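Local coordinates for protein possible galactose mutarotase (Streptomyces platensis subsp. rosaceus, PDB 4RNL) that probably interconverts the alpha and beta anomers of galactose or a related aldose, although its actual function remains unproven, at residues V95-T100 with V325-E330; T208-D211 with I215-P218; Q310-S315 with P319-T324. All coordinates share one frame; numbering follows the deposited sequence.

Contact 1 of 3, residues V95-T100 with V325-E330; sequences VLDGRT and VLRPGE
Arg327 grips Asp97 end-on, each terminal nitrogen of the guanidinium donating to a different carboxylate oxygen. NH1 of Arg327 reaches OD2 of Asp97 at 2.9 Å, and NH2 of Arg327 reaches OD1 of Asp97 at 3.0 Å. Both bonds are nearly straight and use the syn lone pairs, and the two flat groups lie only 15° from coplanar. This paired salt bridge fixes the rotation of carboxylate and guanidinium together. The arginine spans the gap because its chain is extended from CG to NE; CG stands anti to the carbonyl carbon (chi1 -67°). At the root of that side chain, the backbone N of Arg327 donates to OE1 of Glu330 over 2.8 Å, meeting it from above the carboxylate plane, 48° out of it. Glu330 N returns a bond to Arg327 O at 3.0 Å and closes a type II turn through Pro328 and Gly329. Asp97 and Gly98 are the inner residues of a type I' turn, which presents the acid at the end of a tight hairpin, closed by a hydrogen bond from Leu96 N to Arg99 O of 2.9 Å. Beside the charged pair, CD1 of Leu96 rests on CG2 of Val325 at 3.9 Å, a small apolar touch between methyl groups. Pro174 packs against both Asp97 and Arg327. The contact lies at the protein surface, joining the two-stranded hairpin of 93-96 and 99-102 to the short strand 325-326, which pairs antiparallel with strand 175-176 just before the chain enters the long strand 332-342.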
loop_
_atom_site.group_PDB
_atom_site.type_symbol
_atom_site.label_atom_id
_atom_site.label_comp_id
_atom_site.label_asym_id
_atom_site.label_seq_id
_atom_site.Cartn_x
_atom_site.Cartn_y
_atom_site.Cartn_z
ATOM N N VAL A 95 2.744 15.383 18.893
ATOM C CA VAL A 95 2.477 15.312 20.323
ATOM C C VAL A 95 1.445 14.229 20.604
ATOM O O VAL A 95 0.418 14.144 19.929
ATOM C CB VAL A 95 1.991 16.670 20.873
ATOM C CG1 VAL A 95 1.660 16.577 22.367
ATOM C CG2 VAL A 95 3.042 17.730 20.649
ATOM N N LEU A 96 1.730 13.382 21.587
ATOM C CA LEU A 96 0.767 12.374 22.014
ATOM C C LEU A 96 0.762 12.342 23.528
ATOM O O LEU A 96 1.808 12.174 24.161
ATOM C CB LEU A 96 1.109 10.994 21.435
ATOM C CG LEU A 96 0.182 9.845 21.839
ATOM C CD1 LEU A 96 -1.247 10.123 21.416
ATOM C CD2 LEU A 96 0.660 8.517 21.252
ATOM N N ASP A 97 -0.422 12.523 24.100
ATOM C CA ASP A 97 -0.591 12.624 25.547
ATOM C C ASP A 97 0.427 13.552 26.204
ATOM O O ASP A 97 1.069 13.180 27.186
ATOM C CB ASP A 97 -0.557 11.240 26.199
ATOM C CG ASP A 97 -1.662 10.331 25.695
ATOM O OD1 ASP A 97 -2.638 10.844 25.104
ATOM O OD2 ASP A 97 -1.554 9.102 25.895
ATOM N N GLY A 98 0.577 14.753 25.649
ATOM C CA GLY A 98 1.389 15.791 26.271
ATOM C C GLY A 98 2.880 15.654 26.032
ATOM O O GLY A 98 3.670 16.510 26.438
ATOM N N ARG A 99 3.258 14.570 25.361
ATOM C CA ARG A 99 4.654 14.249 25.104
ATOM C C ARG A 99 4.999 14.467 23.634
ATOM O O ARG A 99 4.254 14.035 22.746
ATOM C CB ARG A 99 4.914 12.790 25.501
ATOM C CG ARG A 99 6.254 12.234 25.061
ATOM C CD ARG A 99 6.777 11.213 26.069
ATOM N NE ARG A 99 6.559 9.829 25.650
ATOM C CZ ARG A 99 7.530 8.993 25.287
ATOM N NH1 ARG A 99 7.233 7.750 24.927
ATOM N NH2 ARG A 99 8.796 9.392 25.288
ATOM N N THR A 100 6.122 15.140 23.380
ATOM C CA THR A 100 6.600 15.370 22.011
ATOM C C THR A 100 7.478 14.217 21.544
ATOM O O THR A 100 8.468 13.876 22.192
ATOM C CB THR A 100 7.399 16.692 21.896
ATOM O OG1 THR A 100 6.548 17.803 22.214
ATOM C CG2 THR A 100 7.934 16.874 20.486
ATOM N N VAL A 325 -4.645 7.079 16.670
ATOM C CA VAL A 325 -4.103 6.666 17.971
ATOM C C VAL A 325 -4.539 5.240 18.320
ATOM O O VAL A 325 -5.682 4.849 18.062
ATOM C CB VAL A 325 -4.521 7.662 19.088
ATOM C CG1 VAL A 325 -4.059 7.187 20.479
ATOM C CG2 VAL A 325 -3.946 9.023 18.792
ATOM N N LEU A 326 -3.619 4.455 18.878
ATOM C CA LEU A 326 -3.953 3.136 19.418
ATOM C C LEU A 326 -3.484 3.088 20.871
ATOM O O LEU A 326 -2.374 3.528 21.178
ATOM C CB LEU A 326 -3.282 2.019 18.614
ATOM C CG LEU A 326 -3.584 0.597 19.099
ATOM C CD1 LEU A 326 -5.054 0.255 18.851
ATOM C CD2 LEU A 326 -2.674 -0.433 18.443
ATOM N N ARG A 327 -4.331 2.567 21.758
ATOM C CA ARG A 327 -4.021 2.513 23.183
ATOM C C ARG A 327 -4.035 1.082 23.698
ATOM O O ARG A 327 -4.647 0.217 23.080
ATOM C CB ARG A 327 -5.013 3.372 23.964
ATOM C CG ARG A 327 -4.861 4.841 23.672
ATOM C CD ARG A 327 -5.842 5.691 24.459
ATOM N NE ARG A 327 -5.749 7.072 24.000
ATOM C CZ ARG A 327 -4.797 7.915 24.385
ATOM N NH1 ARG A 327 -3.876 7.524 25.256
ATOM N NH2 ARG A 327 -4.768 9.149 23.906
ATOM N N PRO A 328 -3.350 0.822 24.828
ATOM C CA PRO A 328 -3.357 -0.543 25.365
ATOM C C PRO A 328 -4.774 -1.038 25.625
ATOM O O PRO A 328 -5.621 -0.260 26.071
ATOM C CB PRO A 328 -2.586 -0.401 26.682
ATOM C CG PRO A 328 -1.648 0.725 26.431
ATOM C CD PRO A 328 -2.433 1.701 25.577
ATOM N N GLY A 329 -5.037 -2.305 25.321
ATOM C CA GLY A 329 -6.368 -2.852 25.508
ATOM C C GLY A 329 -7.223 -2.735 24.260
ATOM O O GLY A 329 -8.271 -3.374 24.161
ATOM N N GLU A 330 -6.787 -1.910 23.309
ATOM C CA GLU A 330 -7.510 -1.746 22.053
ATOM C C GLU A 330 -6.939 -2.650 20.969
ATOM O O GLU A 330 -5.853 -3.202 21.124
ATOM C CB GLU A 330 -7.448 -0.292 21.587
ATOM C CG GLU A 330 -8.054 0.699 22.565
ATOM C CD GLU A 330 -7.974 2.126 22.063
ATOM O OE1 GLU A 330 -7.071 2.429 21.255
ATOM O OE2 GLU A 330 -8.821 2.949 22.469
#

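Contact 2 of 3, residues T208-D211 with I215-P218; sequences TPVD and IPVP
Asp211 folds its side chain alongside Ile215, the two pointing the same way. Its CB lies 3.9 Å from Ile215 O, and CG, between the backbone N and the carbonyl carbon (chi1 63°), carries the carboxylate back toward the Ile215 backbone. There OD1 of Asp211 accepts Ile215 N at 3.0 Å from above the carboxylate plane, and takes the N-H of Thr213, forming an Asx turn. OD2 of Asp211 touches CB of Ile215 at 3.6 Å. The backbones meet in a single antiparallel bridge at the non-hydrogen-bonded pair Val210 and Pro216, flanked by Asp211 N to Ile215 O at 2.8 Å and Val217 N to Pro209 O at 3.1 Å. This bridge pinches the loop between strands 206-208 and 222-223, at one margin of the seven-stranded sheet. Water 1 donates to both Pro209 O and Val217 O. Val217 lays both methyls along one side of the opposing backbone, CG1 against Asp211 N and CG2 at 4.1 Å from CB of Pro209. Without these methyls, as with an alanine here, a gap would probably open beside Pro209 and the Val210-Asp211 peptide. Nearby, CG2 of Thr208 presses tightly on CB of Pro216 at 3.5 Å, while OG1 of Thr208 is hydrogen-bonded to Asn244.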
loop_
_atom_site.group_PDB
_atom_site.type_symbol
_atom_site.label_atom_id
_atom_site.label_comp_id
_atom_site.label_asym_id
_atom_site.label_seq_id
_atom_site.Cartn_x
_atom_site.Cartn_y
_atom_site.Cartn_z
ATOM N N THR A 208 -7.701 15.894 0.064
ATOM C CA THR A 208 -6.866 16.633 1.005
ATOM C C THR A 208 -5.810 17.459 0.273
ATOM O O THR A 208 -4.750 16.935 -0.081
ATOM C CB THR A 208 -6.138 15.626 1.917
ATOM O OG1 THR A 208 -7.114 14.826 2.582
ATOM C CG2 THR A 208 -5.317 16.343 2.951
ATOM N N PRO A 209 -6.093 18.753 0.033
ATOM C CA PRO A 209 -5.104 19.608 -0.639
ATOM C C PRO A 209 -3.851 19.735 0.218
ATOM O O PRO A 209 -3.962 19.764 1.444
ATOM C CB PRO A 209 -5.803 20.971 -0.744
ATOM C CG PRO A 209 -7.238 20.733 -0.432
ATOM C CD PRO A 209 -7.343 19.464 0.353
ATOM N N VAL A 210 -2.679 19.800 -0.409
ATOM C CA VAL A 210 -1.418 19.811 0.335
ATOM C C VAL A 210 -0.508 20.955 -0.117
ATOM O O VAL A 210 -0.718 21.538 -1.185
ATOM C CB VAL A 210 -0.671 18.458 0.196
ATOM C CG1 VAL A 210 -1.424 17.345 0.937
ATOM C CG2 VAL A 210 -0.489 18.095 -1.275
ATOM N N ASP A 211 0.488 21.286 0.703
ATOM C CA ASP A 211 1.510 22.241 0.287
ATOM C C ASP A 211 2.510 21.543 -0.634
ATOM O O ASP A 211 2.329 20.374 -0.987
ATOM C CB ASP A 211 2.197 22.927 1.492
ATOM C CG ASP A 211 2.967 21.956 2.390
ATOM O OD1 ASP A 211 3.299 20.835 1.952
ATOM O OD2 ASP A 211 3.265 22.333 3.550
ATOM N N ILE A 215 2.249 18.191 2.832
ATOM C CA ILE A 215 1.552 18.337 4.104
ATOM C C ILE A 215 0.209 19.003 3.860
ATOM O O ILE A 215 0.149 20.064 3.232
ATOM C CB ILE A 215 2.357 19.186 5.111
ATOM C CG1 ILE A 215 3.757 18.587 5.338
ATOM C CG2 ILE A 215 1.588 19.335 6.411
ATOM C CD1 ILE A 215 3.773 17.110 5.727
ATOM N N PRO A 216 -0.877 18.383 4.345
ATOM C CA PRO A 216 -2.205 18.981 4.162
ATOM C C PRO A 216 -2.272 20.406 4.696
ATOM O O PRO A 216 -1.785 20.703 5.799
ATOM C CB PRO A 216 -3.109 18.064 4.990
ATOM C CG PRO A 216 -2.393 16.713 4.951
ATOM C CD PRO A 216 -0.940 17.089 5.055
ATOM N N VAL A 217 -2.859 21.295 3.906
ATOM C CA VAL A 217 -3.056 22.666 4.340
ATOM C C VAL A 217 -4.158 22.687 5.388
ATOM O O VAL A 217 -4.960 21.750 5.464
ATOM C CB VAL A 217 -3.413 23.586 3.147
ATOM C CG1 VAL A 217 -2.300 23.537 2.106
ATOM C CG2 VAL A 217 -4.737 23.167 2.526
ATOM N N PRO A 218 -4.186 23.739 6.223
ATOM C CA PRO A 218 -5.264 23.862 7.208
ATOM C C PRO A 218 -6.622 23.821 6.525
ATOM O O PRO A 218 -6.769 24.313 5.400
ATOM C CB PRO A 218 -5.031 25.258 7.798
ATOM C CG PRO A 218 -3.562 25.471 7.665
ATOM C CD PRO A 218 -3.199 24.829 6.346
HETATM O O HOH W 1 -5.991 19.949 3.505
HETATM O O HOH W 2 0.675 22.671 4.709
#

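Contact 3 of 3, residues Q310-S315 with P319-T324; sequences QHFPDS and PDFPST. With PO4 (phosphate ion), chain I.
Phe312 turns the edge of its ring onto the face of Phe321, a T-shaped stack with centroids 5.2 Å apart and planes at 75°. CD2 of Phe312 stands over that face, offset toward the rim, while Pro313 O lies in plane at the ring edge, 3.4 Å from CE2 of Phe321. Phe312 offers its face to Pro322, whose CD sits 4.2 Å from the Phe312 ring centroid in a CH-pi contact. With CG anti to the carbonyl carbon (chi1 -59°), the Phe312 ring reaches this proline and strand 242-246. One residue earlier, CB of His311 packs against CG2 of Thr324 at 3.4 Å, and Pro322 O lies at the imidazole edge. His311 ND1 is hydrogen-bonded to Glu276; NE2 meets water 3 at 2.8 Å, and that water donates to Ser323 O. Water 4 accepts from Phe312 N and donates to Ser315 OG and, over 2.7 Å, to Pro322 O. A phosphate ion, probably from the crystallisation liquor, takes the N-H of Ser323 through O3 at 2.9 Å. The two halves of the loop between strands 305-310 and 325-326 are therefore held together by aromatic and proline packing, with facing polar groups joined through water, not direct hydrogen bonds.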
loop_
_atom_site.group_PDB
_atom_site.type_symbol
_atom_site.label_atom_id
_atom_site.label_comp_id
_atom_site.label_asym_id
_atom_site.label_seq_id
_atom_site.Cartn_x
_atom_site.Cartn_y
_atom_site.Cartn_z
ATOM N N GLN A 310 -5.666 4.138 3.596
ATOM C CA GLN A 310 -4.928 4.695 4.720
ATOM C C GLN A 310 -5.777 5.672 5.515
ATOM O O GLN A 310 -6.867 6.064 5.085
ATOM C CB GLN A 310 -3.715 5.444 4.162
ATOM C CG GLN A 310 -4.139 6.608 3.257
ATOM C CD GLN A 310 -2.987 7.487 2.847
ATOM O OE1 GLN A 310 -1.826 7.105 2.984
ATOM N NE2 GLN A 310 -3.300 8.687 2.347
ATOM N N HIS A 311 -5.288 6.057 6.690
ATOM C CA HIS A 311 -5.778 7.273 7.333
ATOM C C HIS A 311 -5.040 8.468 6.712
ATOM O O HIS A 311 -4.029 8.288 6.030
ATOM C CB HIS A 311 -5.589 7.206 8.853
ATOM C CG HIS A 311 -6.686 6.470 9.565
ATOM N ND1 HIS A 311 -7.113 5.216 9.180
ATOM C CD2 HIS A 311 -7.435 6.811 10.638
ATOM C CE1 HIS A 311 -8.084 4.819 9.982
ATOM N NE2 HIS A 311 -8.301 5.769 10.877
ATOM N N PHE A 312 -5.554 9.676 6.927
ATOM C CA PHE A 312 -5.082 10.861 6.202
ATOM C C PHE A 312 -3.646 11.249 6.571
ATOM O O PHE A 312 -3.217 11.040 7.711
ATOM C CB PHE A 312 -5.986 12.071 6.502
ATOM C CG PHE A 312 -7.437 11.891 6.128
ATOM C CD1 PHE A 312 -7.879 10.789 5.399
ATOM C CD2 PHE A 312 -8.365 12.853 6.506
ATOM C CE1 PHE A 312 -9.227 10.656 5.067
ATOM C CE2 PHE A 312 -9.706 12.729 6.179
ATOM C CZ PHE A 312 -10.136 11.624 5.457
ATOM N N PRO A 313 -2.897 11.830 5.610
ATOM C CA PRO A 313 -1.550 12.349 5.891
ATOM C C PRO A 313 -1.556 13.310 7.070
ATOM O O PRO A 313 -2.500 14.091 7.214
ATOM C CB PRO A 313 -1.197 13.117 4.610
ATOM C CG PRO A 313 -1.973 12.407 3.535
ATOM C CD PRO A 313 -3.266 11.984 4.189
ATOM N N ASP A 314 -0.515 13.232 7.898
ATOM C CA ASP A 314 -0.290 14.159 9.008
ATOM C C ASP A 314 -1.351 14.077 10.108
ATOM O O ASP A 314 -1.527 15.022 10.873
ATOM C CB ASP A 314 -0.149 15.608 8.514
ATOM C CG ASP A 314 0.577 16.492 9.516
ATOM O OD1 ASP A 314 1.464 15.963 10.225
ATOM O OD2 ASP A 314 0.264 17.704 9.614
ATOM N N SER A 315 -2.054 12.951 10.194
ATOM C CA SER A 315 -3.087 12.806 11.234
ATOM C C SER A 315 -2.600 13.000 12.675
ATOM O O SER A 315 -3.341 13.562 13.499
ATOM C CB SER A 315 -3.836 11.472 11.089
ATOM O OG SER A 315 -4.539 11.423 9.850
ATOM N N PRO A 319 -5.971 16.848 14.744
ATOM C CA PRO A 319 -7.009 16.176 15.529
ATOM C C PRO A 319 -8.375 16.208 14.840
ATOM O O PRO A 319 -9.281 15.487 15.263
ATOM C CB PRO A 319 -7.053 16.987 16.836
ATOM C CG PRO A 319 -5.780 17.754 16.875
ATOM C CD PRO A 319 -5.428 18.026 15.439
ATOM N N ASP A 320 -8.516 17.011 13.787
ATOM C CA ASP A 320 -9.764 17.023 13.025
ATOM C C ASP A 320 -9.903 15.826 12.077
ATOM O O ASP A 320 -10.997 15.555 11.570
ATOM C CB ASP A 320 -9.924 18.340 12.256
ATOM C CG ASP A 320 -8.735 18.651 11.357
ATOM O OD1 ASP A 320 -7.578 18.449 11.794
ATOM O OD2 ASP A 320 -8.953 19.122 10.217
ATOM N N PHE A 321 -8.802 15.120 11.835
ATOM C CA PHE A 321 -8.812 13.938 10.973
ATOM C C PHE A 321 -9.140 12.684 11.805
ATOM O O PHE A 321 -8.844 12.646 12.996
ATOM C CB PHE A 321 -7.427 13.758 10.324
ATOM C CG PHE A 321 -7.069 14.811 9.284
ATOM C CD1 PHE A 321 -7.981 15.781 8.878
ATOM C CD2 PHE A 321 -5.804 14.788 8.690
ATOM C CE1 PHE A 321 -7.629 16.731 7.906
ATOM C CE2 PHE A 321 -5.442 15.720 7.728
ATOM C CZ PHE A 321 -6.355 16.698 7.333
ATOM N N PRO A 322 -9.723 11.644 11.179
ATOM C CA PRO A 322 -9.968 10.373 11.884
ATOM C C PRO A 322 -8.725 9.897 12.644
ATOM O O PRO A 322 -7.625 9.897 12.083
ATOM C CB PRO A 322 -10.325 9.409 10.748
ATOM C CG PRO A 322 -10.951 10.296 9.717
ATOM C CD PRO A 322 -10.150 11.580 9.773
ATOM N N SER A 323 -8.901 9.536 13.915
ATOM C CA SER A 323 -7.775 9.287 14.822
ATOM C C SER A 323 -6.942 8.093 14.375
ATOM O O SER A 323 -7.482 7.064 13.984
ATOM C CB SER A 323 -8.278 9.030 16.240
ATOM O OG SER A 323 -7.199 8.804 17.142
ATOM N N THR A 324 -5.623 8.238 14.438
ATOM C CA THR A 324 -4.730 7.102 14.224
ATOM C C THR A 324 -4.130 6.599 15.541
ATOM O O THR A 324 -3.214 5.776 15.533
ATOM C CB THR A 324 -3.601 7.465 13.258
ATOM O OG1 THR A 324 -2.826 8.537 13.809
ATOM C CG2 THR A 324 -4.184 7.914 11.919
HETATM P P PO4 I . -11.887 11.207 15.723
HETATM O O1 PO4 I . -11.096 11.563 16.959
HETATM O O2 PO4 I . -13.362 11.230 16.052
HETATM O O3 PO4 I . -11.517 9.823 15.228
HETATM O O4 PO4 I . -11.592 12.238 14.657
HETATM O O HOH W 3 -10.078 6.315 13.018
HETATM O O HOH W 4 -6.959 10.323 9.513
HETATM O O HOH W 5 -4.298 10.764 14.834
#

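From the N terminus, the hairpin at 95-100 comes first, and its partner 325-330 comes after 224 intervening residues, so contact 1 closes a long loop that encloses both others. Contact 2 closes a short one, with three residues between 208-211 and 215-218. Contact 3 follows in series and closes another three-residue gap after strand 305-310; its end, Thr324, runs directly into Val325 of contact 1. Contacts 2 and 3 touch, with Pro216 against Pro313, Asp314 and Phe321, joining two loops that leave different strands of the seven-stranded sheet. Contacts 1 and 2 stay apart, about 13 Å between nearest atoms, linked through contact 3.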